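Local coordinates for protein EpsJ (Vibrio vulnificus, PDB 2RET) that is a pseudopilin of the type 2 secretion system that forms a binary complex with EpsI, probably as part of the pseudopilus, at residues B[15-20]-B[155-160]; B[33-38]-B[66-71]; B[90-95]-B[120-125]. One frame throughout, in Å; residues are numbered along the deposited sequence. Where two conformers were deposited one is given.

Following the chain from the N terminus, helix 10-32 carries the first half of interaction 1, and the loop this contact closes runs to residues 155-160, spanning most of the modelled chain. Interactions 2 and 3 are both nested inside that loop. They follow one another in series, 33-38 with 66-71 closing before 90-95 with 120-125 opens, and none of the three cross. Interaction 2 ties the segment after the helix to strand 64-74. Interaction 3 joins strand 79-93, the neighbour of 64-74 in the larger sheet, to strand 122-130 of the smaller one. Arg17 and Glu20 of interaction 1 also reach Ser120 of interaction 3.

Interaction 1 (B[15-20]-B[155-160])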
# COMPACT_ATOMS: atom_id res chain seq x y z
N THR B 15 19.07 24.89 -29.06
CA THR B 15 18.28 24.97 -27.84
C THR B 15 16.99 24.21 -28.08
O THR B 15 16.61 23.41 -27.25
CB THR B 15 18.04 26.45 -27.40
OG1 THR B 15 19.31 27.12 -27.30
CG2 THR B 15 17.37 26.51 -26.07
N ALA B 16 16.35 24.40 -29.24
CA ALA B 16 15.11 23.68 -29.59
C ALA B 16 15.27 22.16 -29.66
O ALA B 16 14.36 21.41 -29.30
CB ALA B 16 14.52 24.21 -30.91
N ARG B 17 16.43 21.72 -30.13
CA ARG B 17 16.77 20.30 -30.14
C ARG B 17 16.95 19.71 -28.72
O ARG B 17 16.45 18.61 -28.43
CB ARG B 17 18.03 20.10 -31.00
CG ARG B 17 18.64 18.72 -30.93
CD ARG B 17 17.63 17.68 -31.34
NE ARG B 17 18.24 16.43 -31.75
CZ ARG B 17 17.55 15.37 -32.13
NH1 ARG B 17 16.24 15.41 -32.13
NH2 ARG B 17 18.16 14.27 -32.52
N LEU B 18 17.68 20.42 -27.86
CA LEU B 18 17.86 19.96 -26.48
C LEU B 18 16.56 19.97 -25.71
O LEU B 18 16.37 19.13 -24.85
CB LEU B 18 18.86 20.83 -25.71
CG LEU B 18 20.35 20.50 -25.77
CD1 LEU B 18 21.08 21.44 -24.81
CD2 LEU B 18 20.67 19.04 -25.47
N ASN B 19 15.70 20.95 -25.99
CA ASN B 19 14.34 21.01 -25.45
C ASN B 19 13.47 19.83 -25.90
O ASN B 19 12.72 19.25 -25.13
CB ASN B 19 13.66 22.31 -25.88
CG ASN B 19 14.14 23.56 -25.09
OD1 ASN B 19 14.81 23.47 -24.05
ND2 ASN B 19 13.79 24.72 -25.60
N GLU B 20 13.58 19.47 -27.18
CA GLU B 20 12.92 18.30 -27.72
C GLU B 20 13.33 17.03 -27.00
O GLU B 20 12.48 16.20 -26.66
CB GLU B 20 13.23 18.18 -29.21
CG GLU B 20 12.43 17.09 -29.94
CD GLU B 20 12.99 16.80 -31.32
OE1 GLU B 20 14.11 17.26 -31.58
OE2 GLU B 20 12.33 16.12 -32.13
N LEU B 155 21.07 8.85 -31.85
CA LEU B 155 20.74 10.11 -32.45
C LEU B 155 21.76 10.47 -33.54
O LEU B 155 22.95 10.22 -33.41
CB LEU B 155 20.67 11.22 -31.40
CG LEU B 155 19.84 11.07 -30.12
CD1 LEU B 155 19.52 12.45 -29.51
CD2 LEU B 155 18.59 10.23 -30.33
N LYS B 156 21.26 11.07 -34.61
CA LYS B 156 22.06 11.52 -35.73
C LYS B 156 23.16 12.50 -35.32
O LYS B 156 24.28 12.45 -35.80
CB LYS B 156 21.15 12.19 -36.76
CG LYS B 156 20.37 11.21 -37.65
CD LYS B 156 20.43 11.65 -39.16
CE LYS B 156 20.52 10.45 -40.16
NZ LYS B 156 20.95 10.89 -41.58
N ASP B 157 22.78 13.39 -34.42
CA ASP B 157 23.65 14.44 -33.93
C ASP B 157 24.45 14.00 -32.69
O ASP B 157 25.66 14.07 -32.66
CB ASP B 157 22.86 15.74 -33.69
CG ASP B 157 21.52 15.53 -32.98
OD1 ASP B 157 21.13 14.39 -32.61
OD2 ASP B 157 20.79 16.53 -32.81
N TYR B 158 23.78 13.52 -31.67
CA TYR B 158 24.45 13.23 -30.39
C TYR B 158 25.08 11.82 -30.28
O TYR B 158 25.90 11.58 -29.39
CB TYR B 158 23.48 13.49 -29.24
CG TYR B 158 23.23 14.98 -29.06
CD1 TYR B 158 24.24 15.80 -28.60
CD2 TYR B 158 22.00 15.55 -29.34
CE1 TYR B 158 24.04 17.15 -28.42
CE2 TYR B 158 21.78 16.93 -29.17
CZ TYR B 158 22.81 17.71 -28.70
OH TYR B 158 22.65 19.09 -28.51
N GLY B 159 24.74 10.93 -31.22
CA GLY B 159 25.15 9.52 -31.16
C GLY B 159 24.31 8.72 -30.16
O GLY B 159 23.14 9.03 -29.91
N LYS B 160 24.93 7.72 -29.55
CA LYS B 160 24.26 6.87 -28.56
C LYS B 160 24.06 7.52 -27.20
O LYS B 160 25.00 8.04 -26.58
CB LYS B 160 25.01 5.55 -28.41
CG LYS B 160 25.05 4.74 -29.69
CD LYS B 160 25.79 3.42 -29.50
CE LYS B 160 26.02 2.73 -30.84
NZ LYS B 160 24.70 2.31 -31.45
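Arg17 meets Asp157 side-on in a two-pronged salt bridge, its NE and NH2 each bonding one carboxylate oxygen. Arg17 NE donates to the syn lone pair of Asp157 OD2 at 2.8 Å, while Arg17 NH2 reaches Asp157 OD1 at 3.0 Å along an almost straight bond (173°). The two planes are not coplanar but turned 39° against each other. Arg17 lies with CG trans to its own N (chi1 170°) and bends at chi2, which carries the group off the helix toward the turn. Beside it, Tyr158 brings a ring edge to the aliphatic part of the arginine, with Tyr158 CE2 4.0 Å from Arg17 CG, and Leu18 CD2 rests 3.6 Å from Tyr158 OH.

A second shell fixes these groups. Asp157 OD1 also accepts the backbone N of Tyr158 at 2.9 Å, from the face of the carboxylate away from Arg17 NH2, so three bonds hold the carboxylate. On the helix side, Arg17 NH1 donates to Glu20 OE1 at 2.9 Å, in the guanidinium plane but from above the carboxylate of Glu20. The arginine thus stands between two acids, which probably steadies its positive charge. Its NH1 also bonds to Ser120 O.

The hydroxyl of Tyr158 is engaged by Glu12 of the EpsI chain, and its ring packs edge-to-face with Phe16 of EpsI, while Leu18 packs on Met15 of the same partner. The whole is a salt-bridge network of Arg17, Glu20 and Asp157 linking the long N-terminal helix of the pseudopilin fold to the three-residue turn of the beta hairpin 148-155/159-166, at the interface with EpsI.

Interaction 2 (B[33-38]-B[66-71]); sequences RQIALR and IMFARL
Ile35 lies across one face of the Phe68 ring, the two side chains meeting at about a right angle. Its CD1 sits over the ring centre, 4.2 Å above the plane, and Ile35 CG1 makes an off-centre CH-pi contact 30° from the ring normal, coming within 3.8 Å of Phe68 CE2. Ile35 leaves its backbone pointing away from the strand, but CG1, trans to the carbonyl carbon (chi1 -64°), brings CD1 over the ring. Phe68 also meets the ring of Phe32, from the end of the N-terminal helix.

The alanines approach more simply: Ala36 CB faces Ala69 CB at 4.3 Å, and Arg38, in one of its two conformers, adds its CG to the same methyl of Ala69.

The backbones themselves form a single beta bridge, Ile35 with Arg70, in the segment linking the helix to the six-stranded antiparallel sheet. The bridge is flanked by Leu71 N to Gln34 O at 2.8 Å and Ala36 N to Ala69 O at 3.0 Å. That it stays single is consistent with the divergence of the two segments and with the inverse gamma turn centred on Leu37. Two waters lie within long reach of Ala69 N, which has one hydrogen to share between them; one is also near Ala36 O and the other near Arg38 O.

Gln34 and Arg70 cross obliquely, amide and guanidinium planes 52° apart. Gln34 NE2 lies 2.9 Å from Arg70 NH2; both are donors, so the assignment of the amide's O and N is doubtful. Arg70 folds back to grip Leu71 O with both NE and NH2 (2.7 Å for Arg70 NH2), and its NH1 is salt-bridged to Asp31. Leu71 and Gln34 both pack on His74 of the second subunit.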
# COMPACT_ATOMS: atom_id res chain seq x y z
N ARG B 33 9.60 3.72 -16.21
CA ARG B 33 9.62 3.57 -14.76
C ARG B 33 8.30 3.00 -14.18
O ARG B 33 8.26 2.63 -13.01
CB ARG B 33 9.96 4.90 -14.08
CG ARG B 33 11.37 5.38 -14.28
CD ARG B 33 11.46 6.73 -13.66
NE ARG B 33 12.71 7.47 -13.78
CZ ARG B 33 13.72 7.41 -12.91
NH1 ARG B 33 13.69 6.62 -11.85
NH2 ARG B 33 14.78 8.18 -13.10
N GLN B 34 7.24 2.95 -14.99
CA GLN B 34 5.93 2.51 -14.54
C GLN B 34 5.44 1.27 -15.30
O GLN B 34 4.23 1.05 -15.47
CB GLN B 34 4.93 3.67 -14.63
CG GLN B 34 5.38 4.87 -13.76
CD GLN B 34 4.25 5.61 -13.18
OE1 GLN B 34 3.90 5.45 -11.99
NE2 GLN B 34 3.65 6.44 -13.99
N ILE B 35 6.39 0.43 -15.69
CA ILE B 35 6.09 -0.85 -16.36
C ILE B 35 5.31 -1.76 -15.42
O ILE B 35 5.67 -1.91 -14.25
CB ILE B 35 7.39 -1.58 -16.84
CG1 ILE B 35 8.10 -0.73 -17.91
CG2 ILE B 35 7.07 -2.99 -17.42
CD1 ILE B 35 9.31 -1.46 -18.61
N ALA B 36 4.25 -2.39 -15.94
CA ALA B 36 3.36 -3.20 -15.13
C ALA B 36 3.50 -4.70 -15.44
O ALA B 36 3.71 -5.11 -16.59
CB ALA B 36 1.91 -2.71 -15.29
N LEU B 37 3.42 -5.50 -14.38
CA LEU B 37 3.39 -6.95 -14.42
C LEU B 37 2.01 -7.39 -14.90
O LEU B 37 1.17 -7.84 -14.13
CB LEU B 37 3.73 -7.50 -13.02
CG LEU B 37 4.18 -8.97 -12.92
CD1 LEU B 37 5.39 -9.22 -13.79
CD2 LEU B 37 4.46 -9.32 -11.43
N ARG B 38 1.79 -7.24 -16.20
CA ARG B 38 0.49 -7.46 -16.84
C ARG B 38 0.77 -7.89 -18.27
O ARG B 38 1.37 -7.14 -19.04
CB ARG B 38 -0.38 -6.18 -16.75
CG ARG B 38 -1.57 -6.04 -17.73
CD ARG B 38 -2.57 -7.17 -17.64
NE ARG B 38 -3.98 -6.77 -17.80
CZ ARG B 38 -4.71 -6.91 -18.91
NH1 ARG B 38 -4.20 -7.42 -20.02
NH2 ARG B 38 -5.99 -6.53 -18.90
N ILE B 66 9.13 -1.89 -29.29
CA ILE B 66 8.86 -2.42 -27.93
C ILE B 66 7.41 -2.08 -27.56
O ILE B 66 6.85 -1.07 -27.98
CB ILE B 66 9.92 -1.92 -26.86
CG1 ILE B 66 9.86 -2.73 -25.57
CG2 ILE B 66 9.80 -0.45 -26.55
CD1 ILE B 66 11.08 -2.56 -24.66
N MSE B 67 6.79 -2.98 -26.79
CA MSE B 67 5.45 -2.77 -26.30
C MSE B 67 5.30 -3.42 -24.97
O MSE B 67 5.75 -4.55 -24.77
CB MSE B 67 4.38 -3.29 -27.28
CG MSE B 67 2.94 -2.81 -26.92
SE MSE B 67 1.54 -3.51 -28.10
CE MSE B 67 1.60 -5.44 -27.70
N PHE B 68 4.60 -2.72 -24.07
CA PHE B 68 4.37 -3.18 -22.70
C PHE B 68 3.16 -2.49 -22.02
O PHE B 68 2.70 -1.42 -22.45
CB PHE B 68 5.66 -3.01 -21.86
CG PHE B 68 6.24 -1.60 -21.86
CD1 PHE B 68 7.25 -1.24 -22.76
CD2 PHE B 68 5.80 -0.64 -20.95
CE1 PHE B 68 7.79 0.04 -22.75
CE2 PHE B 68 6.33 0.64 -20.93
CZ PHE B 68 7.32 0.99 -21.82
N ALA B 69 2.66 -3.12 -20.96
CA ALA B 69 1.62 -2.51 -20.09
C ALA B 69 2.28 -1.55 -19.13
O ALA B 69 3.39 -1.77 -18.72
CB ALA B 69 0.86 -3.62 -19.35
N ARG B 70 1.63 -0.45 -18.78
CA ARG B 70 2.17 0.41 -17.76
C ARG B 70 1.08 0.88 -16.79
O ARG B 70 -0.11 0.93 -17.18
CB ARG B 70 2.95 1.59 -18.39
CG ARG B 70 2.14 2.56 -19.24
CD ARG B 70 2.76 3.94 -19.23
NE ARG B 70 2.50 4.61 -17.99
CZ ARG B 70 2.53 5.92 -17.76
NH1 ARG B 70 2.88 6.82 -18.67
NH2 ARG B 70 2.25 6.35 -16.55
N LEU B 71 1.47 1.19 -15.55
CA LEU B 71 0.61 1.92 -14.62
C LEU B 71 0.29 3.29 -15.21
O LEU B 71 1.18 4.11 -15.37
CB LEU B 71 1.23 2.05 -13.19
CG LEU B 71 0.37 2.83 -12.16
CD1 LEU B 71 -1.09 2.32 -12.00
CD2 LEU B 71 1.05 2.91 -10.76
O HOH W 1 4.49 -5.17 -19.28
O HOH W 2 2.68 -6.26 -21.37

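Interaction 3 (B[90-95]-B[120-125])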
# COMPACT_ATOMS: atom_id res chain seq x y z
N TYR B 90 7.03 1.87 -28.39
CA TYR B 90 7.94 2.81 -29.06
C TYR B 90 8.39 2.15 -30.36
O TYR B 90 8.51 0.92 -30.45
CB TYR B 90 9.16 3.14 -28.16
CG TYR B 90 8.85 4.05 -26.99
CD1 TYR B 90 8.20 3.58 -25.85
CD2 TYR B 90 9.16 5.40 -27.03
CE1 TYR B 90 7.89 4.44 -24.80
CE2 TYR B 90 8.87 6.23 -26.00
CZ TYR B 90 8.24 5.75 -24.89
OH TYR B 90 7.98 6.64 -23.89
N ARG B 91 8.58 2.97 -31.37
CA ARG B 91 9.07 2.49 -32.66
C ARG B 91 9.78 3.62 -33.38
O ARG B 91 9.65 4.79 -32.98
CB ARG B 91 7.88 2.03 -33.50
CG ARG B 91 6.93 3.13 -33.78
CD ARG B 91 5.86 2.74 -34.69
NE ARG B 91 5.17 3.91 -35.20
CZ ARG B 91 3.87 3.94 -35.49
NH1 ARG B 91 3.11 2.86 -35.34
NH2 ARG B 91 3.32 5.05 -35.95
N ILE B 92 10.50 3.28 -34.44
CA ILE B 92 11.09 4.27 -35.33
C ILE B 92 10.29 4.31 -36.64
O ILE B 92 10.03 3.27 -37.25
CB ILE B 92 12.60 4.00 -35.64
CG1 ILE B 92 13.43 3.87 -34.35
CG2 ILE B 92 13.20 5.10 -36.60
CD1 ILE B 92 13.60 5.14 -33.58
N LYS B 93 9.91 5.51 -37.05
CA LYS B 93 9.35 5.73 -38.37
C LYS B 93 10.06 6.88 -39.03
O LYS B 93 9.98 8.00 -38.57
CB LYS B 93 7.87 6.03 -38.29
CG LYS B 93 7.04 4.79 -38.34
CD LYS B 93 6.95 4.30 -39.76
CE LYS B 93 7.11 2.81 -39.79
NZ LYS B 93 7.30 2.27 -41.16
N ASP B 94 10.78 6.57 -40.11
CA ASP B 94 11.53 7.53 -40.88
C ASP B 94 12.41 8.40 -40.01
O ASP B 94 12.31 9.63 -40.01
CB ASP B 94 10.57 8.30 -41.77
CG ASP B 94 10.04 7.44 -42.93
OD1 ASP B 94 10.86 6.92 -43.74
OD2 ASP B 94 8.81 7.29 -43.02
N GLU B 95 13.26 7.71 -39.26
CA GLU B 95 14.20 8.30 -38.32
C GLU B 95 13.54 9.20 -37.26
O GLU B 95 14.14 10.13 -36.76
CB GLU B 95 15.31 9.01 -39.10
CG GLU B 95 16.20 7.99 -39.81
CD GLU B 95 17.32 8.61 -40.65
OE1 GLU B 95 17.23 9.82 -41.00
OE2 GLU B 95 18.27 7.85 -40.96
N SER B 120 12.86 13.46 -33.40
CA SER B 120 13.33 13.38 -34.77
C SER B 120 14.80 13.00 -34.80
O SER B 120 15.49 13.04 -33.79
CB SER B 120 13.11 14.71 -35.47
OG SER B 120 13.84 15.70 -34.77
N ASP B 121 15.26 12.59 -35.95
CA ASP B 121 16.65 12.17 -36.13
C ASP B 121 17.14 11.14 -35.11
O ASP B 121 18.20 11.31 -34.48
CB ASP B 121 17.57 13.39 -36.17
CG ASP B 121 17.45 14.19 -37.47
OD1 ASP B 121 16.82 13.72 -38.46
OD2 ASP B 121 18.00 15.30 -37.49
N VAL B 122 16.36 10.06 -34.98
CA VAL B 122 16.73 8.90 -34.17
C VAL B 122 16.91 7.77 -35.15
O VAL B 122 16.00 7.42 -35.84
CB VAL B 122 15.66 8.58 -33.10
CG1 VAL B 122 15.95 7.24 -32.42
CG2 VAL B 122 15.63 9.69 -32.05
N GLU B 123 18.10 7.22 -35.25
CA GLU B 123 18.35 6.18 -36.22
C GLU B 123 17.90 4.81 -35.72
O GLU B 123 17.33 4.00 -36.47
CB GLU B 123 19.84 6.15 -36.58
CG GLU B 123 20.29 7.38 -37.41
CD GLU B 123 21.79 7.58 -37.44
OE1 GLU B 123 22.53 6.80 -36.80
OE2 GLU B 123 22.24 8.54 -38.11
N GLU B 124 18.12 4.56 -34.43
CA GLU B 124 18.00 3.23 -33.87
C GLU B 124 17.42 3.34 -32.49
O GLU B 124 17.57 4.37 -31.81
CB GLU B 124 19.37 2.51 -33.83
CG GLU B 124 19.26 1.00 -33.63
CD GLU B 124 20.60 0.29 -33.54
OE1 GLU B 124 21.54 0.64 -34.32
OE2 GLU B 124 20.71 -0.65 -32.71
N LEU B 125 16.68 2.29 -32.15
CA LEU B 125 16.21 1.94 -30.85
C LEU B 125 16.79 0.56 -30.52
O LEU B 125 16.56 -0.37 -31.24
CB LEU B 125 14.66 1.87 -30.87
CG LEU B 125 13.96 1.30 -29.62
CD1 LEU B 125 14.24 2.17 -28.41
CD2 LEU B 125 12.44 1.10 -29.83
O HOH W 3 15.84 12.01 -40.78
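The carboxylates of Glu95 and Glu123 lie side by side, pointing the same way with their planes 37° apart. Neither stacks on the other, and Glu95 OE2 comes nearest to Glu123 CG, at 4.1 Å. Here the two antiparallel sheets of this chain come together. The tight turn after strand 79-93 meets the start of strand 122-130, and the axes of the short segments 90-93 and 122-125 approach to 7.3 Å with a crossing angle of -141°.

A water donates to both Glu95 OE1 and Asp121 OD1, which probably softens the repulsion between these two acids. The ring of Tyr90 turns away from this contact to meet Phe32 of the helix, and its hydroxyl bonds to Asp31. The only direct hydrogen bond between the segments runs from Val122 N to Glu95 O at 2.8 Å, with the donor well above the carbonyl plane.

Deeper in, Ile92 directs its side chain between Val122 and Leu125. Its CG1 stands trans to the carbonyl carbon (chi1 -55°) and lies 4.2 Å from Leu125 CB. Leu125 CD2 also touches Tyr90 CB. Packing is tightest where Ile92 CD1 presses on Val122 CG1, at 3.4 Å.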